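Local coordinates for protein putative amidohydrolase (Unidentified, PDB 3MKV) that probably acts as a zinc-dependent prolidase of the amidohydrolase superfamily, hydrolysing dipeptides that end in proline, at residues Ile62-His67 and Glu361-Gln366; Gly126-Val131 and Gly375-Val380. All coordinates share one frame; numbering follows the deposited sequence.

Contact 1 of 2, residues Ile62-His67 and Glu361-Gln366; sequences IDLHVH and EVLGMQ. With ZN (zinc ion), chain I.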
ATOM      1  N   ILE A  62     -34.518 -29.754  13.982  1.00 54.73           N
ATOM      2  CA  ILE A  62     -33.814 -28.662  13.310  1.00 48.04           C
ATOM      3  C   ILE A  62     -33.457 -27.553  14.305  1.00 49.19           C
ATOM      4  O   ILE A  62     -34.320 -27.055  15.015  1.00 51.40           O
ATOM      5  CB  ILE A  62     -34.691 -28.079  12.170  1.00 52.83           C
ATOM      6  CG1 ILE A  62     -35.174 -29.209  11.245  1.00 41.50           C
ATOM      7  CG2 ILE A  62     -33.945 -26.984  11.399  1.00 51.23           C
ATOM      8  CD1 ILE A  62     -35.959 -28.741  10.029  1.00 34.94           C
ATOM      9  N   ASP A  63     -32.183 -27.177  14.368  1.00 50.56           N
ATOM     10  CA  ASP A  63     -31.783 -26.019  15.179  1.00 50.30           C
ATOM     11  C   ASP A  63     -31.337 -24.847  14.298  1.00 52.55           C
ATOM     12  O   ASP A  63     -30.388 -24.963  13.504  1.00 42.38           O
ATOM     13  CB  ASP A  63     -30.699 -26.380  16.200  1.00 45.59           C
ATOM     14  CG  ASP A  63     -30.398 -25.238  17.149  1.00 49.33           C
ATOM     15  OD1 ASP A  63     -30.619 -24.068  16.770  1.00 48.88           O
ATOM     16  OD2 ASP A  63     -29.932 -25.500  18.278  1.00 49.13           O
ATOM     17  N   LEU A  64     -32.033 -23.718  14.453  1.00 52.93           N
ATOM     18  CA  LEU A  64     -31.909 -22.589  13.533  1.00 49.03           C
ATOM     19  C   LEU A  64     -30.825 -21.603  13.931  1.00 47.63           C
ATOM     20  O   LEU A  64     -30.599 -20.610  13.239  1.00 50.95           O
ATOM     21  CB  LEU A  64     -33.244 -21.850  13.409  1.00 50.33           C
ATOM     22  CG  LEU A  64     -34.338 -22.461  12.537  1.00 50.62           C
ATOM     23  CD1 LEU A  64     -35.565 -21.534  12.494  1.00 31.42           C
ATOM     24  CD2 LEU A  64     -33.805 -22.726  11.130  1.00 45.70           C
ATOM     25  N   HIS A  65     -30.149 -21.865  15.041  1.00 46.56           N
ATOM     26  CA  HIS A  65     -29.122 -20.938  15.508  1.00 46.15           C
ATOM     27  C   HIS A  65     -28.014 -21.629  16.292  1.00 46.51           C
ATOM     28  O   HIS A  65     -28.051 -21.703  17.507  1.00 53.79           O
ATOM     29  CB  HIS A  65     -29.737 -19.804  16.342  1.00 42.19           C
ATOM     30  CG  HIS A  65     -28.844 -18.614  16.484  1.00 42.39           C
ATOM     31  ND1 HIS A  65     -29.207 -17.354  16.058  1.00 49.40           N
ATOM     32  CD2 HIS A  65     -27.593 -18.494  16.986  1.00 44.44           C
ATOM     33  CE1 HIS A  65     -28.219 -16.509  16.294  1.00 43.87           C
ATOM     34  NE2 HIS A  65     -27.227 -17.177  16.855  1.00 37.31           N
ATOM     35  N   VAL A  66     -27.016 -22.128  15.585  1.00 50.80           N
ATOM     36  CA  VAL A  66     -25.849 -22.680  16.248  1.00 47.84           C
ATOM     37  C   VAL A  66     -24.603 -21.981  15.733  1.00 46.15           C
ATOM     38  O   VAL A  66     -24.624 -21.323  14.693  1.00 45.25           O
ATOM     39  CB  VAL A  66     -25.717 -24.227  16.023  1.00 47.67           C
ATOM     40  CG1 VAL A  66     -26.952 -24.948  16.521  1.00 40.09           C
ATOM     41  CG2 VAL A  66     -25.494 -24.543  14.559  1.00 42.18           C
ATOM     42  N   HIS A  67     -23.521 -22.118  16.485  1.00 46.98           N
ATOM     43  CA  HIS A  67     -22.196 -21.764  16.007  1.00 44.69           C
ATOM     44  C   HIS A  67     -21.285 -22.971  16.167  1.00 45.63           C
ATOM     45  O   HIS A  67     -20.858 -23.311  17.261  1.00 44.98           O
ATOM     46  CB  HIS A  67     -21.653 -20.558  16.763  1.00 40.03           C
ATOM     47  CG  HIS A  67     -22.505 -19.338  16.616  1.00 44.77           C
ATOM     48  ND1 HIS A  67     -22.500 -18.563  15.477  1.00 43.90           N
ATOM     49  CD2 HIS A  67     -23.398 -18.765  17.457  1.00 53.17           C
ATOM     50  CE1 HIS A  67     -23.347 -17.561  15.625  1.00 45.37           C
ATOM     51  NE2 HIS A  67     -23.911 -17.664  16.815  1.00 54.39           N
ATOM     52  N   GLU A 361     -39.763 -24.290   7.539  1.00 60.89           N
ATOM     53  CA  GLU A 361     -40.342 -23.198   6.791  1.00 63.27           C
ATOM     54  C   GLU A 361     -39.292 -22.097   6.658  1.00 59.55           C
ATOM     55  O   GLU A 361     -39.062 -21.561   5.570  1.00 56.63           O
ATOM     56  CB  GLU A 361     -41.581 -22.681   7.518  1.00 61.47           C
ATOM     57  CG  GLU A 361     -42.757 -22.367   6.606  1.00 73.38           C
ATOM     58  CD  GLU A 361     -43.918 -21.702   7.346  1.00 77.63           C
ATOM     59  OE1 GLU A 361     -44.106 -21.991   8.556  1.00 75.71           O
ATOM     60  OE2 GLU A 361     -44.640 -20.891   6.714  1.00 85.25           O
ATOM     61  N   VAL A 362     -38.653 -21.772   7.777  1.00 51.80           N
ATOM     62  CA  VAL A 362     -37.567 -20.801   7.790  1.00 49.10           C
ATOM     63  C   VAL A 362     -36.479 -21.101   6.754  1.00 51.88           C
ATOM     64  O   VAL A 362     -35.840 -20.183   6.236  1.00 54.08           O
ATOM     65  CB  VAL A 362     -36.909 -20.716   9.176  1.00 49.08           C
ATOM     66  CG1 VAL A 362     -35.648 -19.856   9.112  1.00 48.55           C
ATOM     67  CG2 VAL A 362     -37.900 -20.174  10.203  1.00 46.47           C
ATOM     68  N   LEU A 363     -36.276 -22.380   6.455  1.00 48.08           N
ATOM     69  CA  LEU A 363     -35.193 -22.808   5.576  1.00 47.36           C
ATOM     70  C   LEU A 363     -35.644 -22.945   4.136  1.00 48.86           C
ATOM     71  O   LEU A 363     -34.844 -23.292   3.263  1.00 51.30           O
ATOM     72  CB  LEU A 363     -34.631 -24.163   6.037  1.00 44.56           C
ATOM     73  CG  LEU A 363     -34.071 -24.282   7.455  1.00 39.75           C
ATOM     74  CD1 LEU A 363     -33.788 -25.732   7.796  1.00 47.86           C
ATOM     75  CD2 LEU A 363     -32.807 -23.464   7.607  1.00 37.31           C
ATOM     76  N   GLY A 364     -36.924 -22.686   3.888  1.00 48.46           N
ATOM     77  CA  GLY A 364     -37.497 -22.842   2.556  1.00 45.14           C
ATOM     78  C   GLY A 364     -37.577 -24.310   2.184  1.00 52.57           C
ATOM     79  O   GLY A 364     -37.438 -24.679   1.013  1.00 51.57           O
ATOM     80  N   MET A 365     -37.792 -25.149   3.196  1.00 52.87           N
ATOM     81  CA  MET A 365     -37.800 -26.594   3.015  1.00 51.91           C
ATOM     82  C   MET A 365     -39.120 -27.235   3.449  1.00 54.35           C
ATOM     83  O   MET A 365     -39.139 -28.391   3.881  1.00 55.29           O
ATOM     84  CB  MET A 365     -36.610 -27.249   3.742  1.00 49.67           C
ATOM     85  CG  MET A 365     -35.229 -26.879   3.181  1.00 42.82           C
ATOM     86  SD  MET A 365     -34.841 -27.665   1.586  1.00 45.93           S
ATOM     87  CE  MET A 365     -33.822 -26.417   0.834  1.00 51.92           C
ATOM     88  N   GLN A 366     -40.226 -26.501   3.323  1.00 57.37           N
ATOM     89  CA  GLN A 366     -41.526 -27.074   3.656  1.00 63.17           C
ATOM     90  C   GLN A 366     -41.764 -28.321   2.810  1.00 64.85           C
ATOM     91  O   GLN A 366     -41.653 -28.277   1.579  1.00 58.44           O
ATOM     92  CB  GLN A 366     -42.669 -26.071   3.474  1.00 66.03           C
ATOM     93  CG  GLN A 366     -42.512 -25.123   2.286  1.00 80.55           C
ATOM     94  CD  GLN A 366     -41.821 -23.813   2.659  1.00 86.38           C
ATOM     95  OE1 GLN A 366     -40.801 -23.440   2.070  1.00 81.31           O
ATOM     96  NE2 GLN A 366     -42.377 -23.112   3.645  1.00 90.26           N
TER
HETATM   97 ZN    ZN I 425     -25.454 -16.591  17.702  1.00 59.68          ZN

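Contact 2 of 2, residues Gly126-Val131 and Gly375-Val380; sequences GPRLFV and GAHADV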
ATOM      1  N   GLY A 126     -22.274 -35.190  10.881  1.00 52.86           N
ATOM      2  CA  GLY A 126     -22.938 -34.131  11.609  1.00 51.60           C
ATOM      3  C   GLY A 126     -24.258 -33.769  10.981  1.00 51.50           C
ATOM      4  O   GLY A 126     -24.707 -34.410  10.031  1.00 51.08           O
ATOM      5  N   PRO A 127     -24.888 -32.719  11.504  1.00 50.27           N
ATOM      6  CA  PRO A 127     -26.149 -32.276  10.944  1.00 48.08           C
ATOM      7  C   PRO A 127     -25.924 -31.728   9.535  1.00 46.84           C
ATOM      8  O   PRO A 127     -24.842 -31.245   9.225  1.00 49.29           O
ATOM      9  CB  PRO A 127     -26.572 -31.138  11.879  1.00 46.54           C
ATOM     10  CG  PRO A 127     -25.685 -31.227  13.075  1.00 52.96           C
ATOM     11  CD  PRO A 127     -24.426 -31.877  12.617  1.00 51.08           C
ATOM     12  N   ARG A 128     -26.936 -31.820   8.687  1.00 46.69           N
ATOM     13  CA  ARG A 128     -26.935 -31.098   7.439  1.00 46.83           C
ATOM     14  C   ARG A 128     -26.791 -29.630   7.802  1.00 47.18           C
ATOM     15  O   ARG A 128     -27.413 -29.159   8.758  1.00 45.91           O
ATOM     16  CB  ARG A 128     -28.245 -31.347   6.695  1.00 45.81           C
ATOM     17  CG  ARG A 128     -28.466 -30.432   5.519  1.00 53.28           C
ATOM     18  CD  ARG A 128     -29.808 -30.701   4.876  1.00 63.55           C
ATOM     19  NE  ARG A 128     -29.975 -32.101   4.496  1.00 59.97           N
ATOM     20  CZ  ARG A 128     -30.517 -33.024   5.282  1.00 55.66           C
ATOM     21  NH1 ARG A 128     -30.937 -32.692   6.495  1.00 50.43           N
ATOM     22  NH2 ARG A 128     -30.643 -34.275   4.852  1.00 52.04           N
ATOM     23  N   LEU A 129     -25.956 -28.908   7.058  1.00 50.45           N
ATOM     24  CA  LEU A 129     -25.573 -27.546   7.458  1.00 44.18           C
ATOM     25  C   LEU A 129     -26.124 -26.479   6.537  1.00 40.59           C
ATOM     26  O   LEU A 129     -25.895 -26.505   5.334  1.00 48.59           O
ATOM     27  CB  LEU A 129     -24.054 -27.409   7.527  1.00 45.79           C
ATOM     28  CG  LEU A 129     -23.260 -28.112   8.632  1.00 45.32           C
ATOM     29  CD1 LEU A 129     -21.811 -27.641   8.582  1.00 33.48           C
ATOM     30  CD2 LEU A 129     -23.844 -27.830  10.005  1.00 43.10           C
ATOM     31  N   PHE A 130     -26.857 -25.537   7.107  1.00 42.26           N
ATOM     32  CA  PHE A 130     -27.229 -24.322   6.388  1.00 42.62           C
ATOM     33  C   PHE A 130     -26.422 -23.174   6.982  1.00 46.40           C
ATOM     34  O   PHE A 130     -26.735 -22.678   8.072  1.00 43.89           O
ATOM     35  CB  PHE A 130     -28.722 -24.041   6.520  1.00 44.85           C
ATOM     36  CG  PHE A 130     -29.576 -24.863   5.599  1.00 49.32           C
ATOM     37  CD1 PHE A 130     -29.845 -26.197   5.882  1.00 49.03           C
ATOM     38  CD2 PHE A 130     -30.120 -24.303   4.461  1.00 39.64           C
ATOM     39  CE1 PHE A 130     -30.635 -26.952   5.048  1.00 47.95           C
ATOM     40  CE2 PHE A 130     -30.913 -25.061   3.611  1.00 47.99           C
ATOM     41  CZ  PHE A 130     -31.173 -26.387   3.905  1.00 42.08           C
ATOM     42  N   VAL A 131     -25.382 -22.758   6.258  1.00 47.49           N
ATOM     43  CA  VAL A 131     -24.375 -21.854   6.802  1.00 45.97           C
ATOM     44  C   VAL A 131     -24.544 -20.388   6.380  1.00 48.47           C
ATOM     45  O   VAL A 131     -25.021 -20.079   5.282  1.00 48.39           O
ATOM     46  CB  VAL A 131     -22.963 -22.349   6.435  1.00 48.46           C
ATOM     47  CG1 VAL A 131     -22.784 -23.817   6.874  1.00 38.80           C
ATOM     48  CG2 VAL A 131     -22.732 -22.209   4.946  1.00 33.77           C
ATOM     49  N   GLY A 375     -41.373 -38.096  -0.453  1.00 65.11           N
ATOM     50  CA  GLY A 375     -40.593 -37.151  -1.242  1.00 64.23           C
ATOM     51  C   GLY A 375     -39.658 -36.323  -0.383  1.00 65.05           C
ATOM     52  O   GLY A 375     -38.776 -35.643  -0.907  1.00 66.51           O
ATOM     53  N   ALA A 376     -39.858 -36.386   0.937  1.00 59.35           N
ATOM     54  CA  ALA A 376     -39.042 -35.655   1.908  1.00 59.00           C
ATOM     55  C   ALA A 376     -37.728 -36.375   2.194  1.00 58.09           C
ATOM     56  O   ALA A 376     -37.556 -37.544   1.842  1.00 59.71           O
ATOM     57  CB  ALA A 376     -39.823 -35.452   3.216  1.00 58.58           C
ATOM     58  N   HIS A 377     -36.799 -35.682   2.839  1.00 55.54           N
ATOM     59  CA  HIS A 377     -35.527 -36.308   3.204  1.00 58.56           C
ATOM     60  C   HIS A 377     -35.750 -37.332   4.310  1.00 55.49           C
ATOM     61  O   HIS A 377     -36.478 -37.070   5.270  1.00 52.40           O
ATOM     62  CB  HIS A 377     -34.492 -35.266   3.644  1.00 54.74           C
ATOM     63  CG  HIS A 377     -33.953 -34.443   2.517  1.00 63.23           C
ATOM     64  ND1 HIS A 377     -34.414 -33.174   2.233  1.00 69.20           N
ATOM     65  CD2 HIS A 377     -32.999 -34.712   1.595  1.00 68.33           C
ATOM     66  CE1 HIS A 377     -33.768 -32.698   1.183  1.00 64.56           C
ATOM     67  NE2 HIS A 377     -32.901 -33.609   0.780  1.00 66.53           N
ATOM     68  N   ALA A 378     -35.133 -38.499   4.163  1.00 50.17           N
ATOM     69  CA  ALA A 378     -35.236 -39.533   5.179  1.00 50.59           C
ATOM     70  C   ALA A 378     -34.335 -39.172   6.349  1.00 52.34           C
ATOM     71  O   ALA A 378     -33.323 -39.834   6.608  1.00 54.17           O
ATOM     72  CB  ALA A 378     -34.879 -40.901   4.614  1.00 48.12           C
ATOM     73  N   ASP A 379     -34.706 -38.088   7.024  1.00 53.42           N
ATOM     74  CA  ASP A 379     -34.129 -37.712   8.305  1.00 53.64           C
ATOM     75  C   ASP A 379     -35.141 -38.145   9.346  1.00 55.79           C
ATOM     76  O   ASP A 379     -36.187 -37.510   9.506  1.00 55.99           O
ATOM     77  CB  ASP A 379     -33.926 -36.192   8.392  1.00 52.93           C
ATOM     78  CG  ASP A 379     -32.945 -35.657   7.349  1.00 56.15           C
ATOM     79  OD1 ASP A 379     -32.485 -36.427   6.468  1.00 56.97           O
ATOM     80  OD2 ASP A 379     -32.630 -34.449   7.420  1.00 58.57           O
ATOM     81  N   VAL A 380     -34.849 -39.244  10.032  1.00 59.14           N
ATOM     82  CA  VAL A 380     -35.822 -39.850  10.937  1.00 60.26           C
ATOM     83  C   VAL A 380     -35.227 -40.142  12.299  1.00 56.08           C
ATOM     84  O   VAL A 380     -34.076 -40.547  12.409  1.00 57.16           O
ATOM     85  CB  VAL A 380     -36.371 -41.184  10.368  1.00 61.53           C
ATOM     86  CG1 VAL A 380     -37.442 -41.742  11.280  1.00 59.57           C
ATOM     87  CG2 VAL A 380     -36.919 -40.984   8.970  1.00 62.00           C
TER

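Contact 1 of 2, residues Ile62-His67 and Glu361-Gln366
Leu64 pushes its isobutyl end against Val362, the last residue of helix 348-362, and Leu363 just beyond it. Leu64 CD1 meets Val362 CG2 tip to tip at 3.5 Å, while Leu64 CD2 slides past Leu363 CD2 in the opposite direction, 3.7 Å away. With CG anti to its carbonyl carbon (chi1 -78°), Leu64 sends both methyls toward the helix end. Two residues earlier, Ile62 adds a single touch, Ile62 CG2 to Leu363 CD1 at 3.8 Å. Branched aliphatic residues suit this tight side because the contact is purely apolar and largely buried. The looser side is the chain leaving it, where Met365 is partly exposed and Gly364, exposed, ends the helix in a Schellman motif. Its positive phi favours glycine, and Gly364 N donates to Glu361 O at 2.9 Å, one of the bonds back into the last turn.

Farther along 62-67 the chain reaches the metal site. Asp63 OD1 takes the backbone N-H of His65 at 2.8 Å, almost straight (170°), in an Asx turn spanning the corner at Leu64. Beyond it His65 NE2 (2.0 Å) and His67 NE2 (2.1 Å) bind a zinc ion, the His-X-His pattern of amidohydrolases; Asp326 and carboxylated Lys193 complete the site. His65 ND1 is hydrogen-bonded to Glu253 OE1, a second-shell contact that, with the zinc bond, limits ring rotation.

Strand 56-63 lies beside strand 102-107 in the barrel sheet, Ile62 and Leu64 also pack on Ser359 of helix 348-362, and Val274 and Tyr272 of strand 272-274 touch Leu64 and Val362 respectively.

Contact 2 of 2, residues Gly126-Val131 and Gly375-Val380
Arg128, first residue of strand 128-131, faces the irregular loop 375-380 with its CA 9.8 Å from that of Asp379, and Ala378 at the centre of an inverse gamma turn precedes that aspartate. Such a gap between backbones suits a long side chain. Arg128 leaves the strand extended, CG anti to the backbone N (chi1 168°), and bends at chi3 to bring its guanidinium end-on to the carboxylate of Asp379. The two flat groups lie nearly in one plane, 15° apart. Arg128 NH1 donates to Asp379 OD2 at 2.6 Å, that oxygen lying somewhat out of the guanidinium plane; Arg128 NH2 reaches Asp379 OD1, in the plane, at 3.3 Å with a nearly straight N-H (165°). Each oxygen uses its syn lone pair, so the salt bridge has two arms; a further NH2 to OD2 bond is weak. His377 adds its CD2, 4.0 Å from Arg128 NH2, an oblique approach, while its ND1 is bonded to Lys368 O.

Neither partner depends on the other alone. Arg128 NH2 also forms a salt bridge with Asp407, NH1 bonds Thr104 OG1, and Asp379 OD1 accepts from the backbone N of Asp407. Both charged groups are buried, and this network probably offsets the cost of burying them: the guanidinium has two carboxylate partners, Asp379 and Asp407, which would be expected to favour its charged form, and the paired arms restrict rotation of both side chains.

From the N terminus the chain passes 62-67 first, then 126-131, and returns to 361-366 and 375-380 in the same order, so the two contacts cross rather than nest. Contact 1 closes a loop of 293 residues, contact 2 one of 243, and the intervening chain holds most of the barrel. Contact 1 joins the zinc-binding strand end to the end of helix 348-362; contact 2 joins strand 128-131, separated from 56-63 by strand 102-107 in the same sheet, to the loop leading into strand 380-383, which itself pairs antiparallel with 56-63. Their centres lie about 10 Å apart, and Phe130 connects them by packing against Leu363 and Met365.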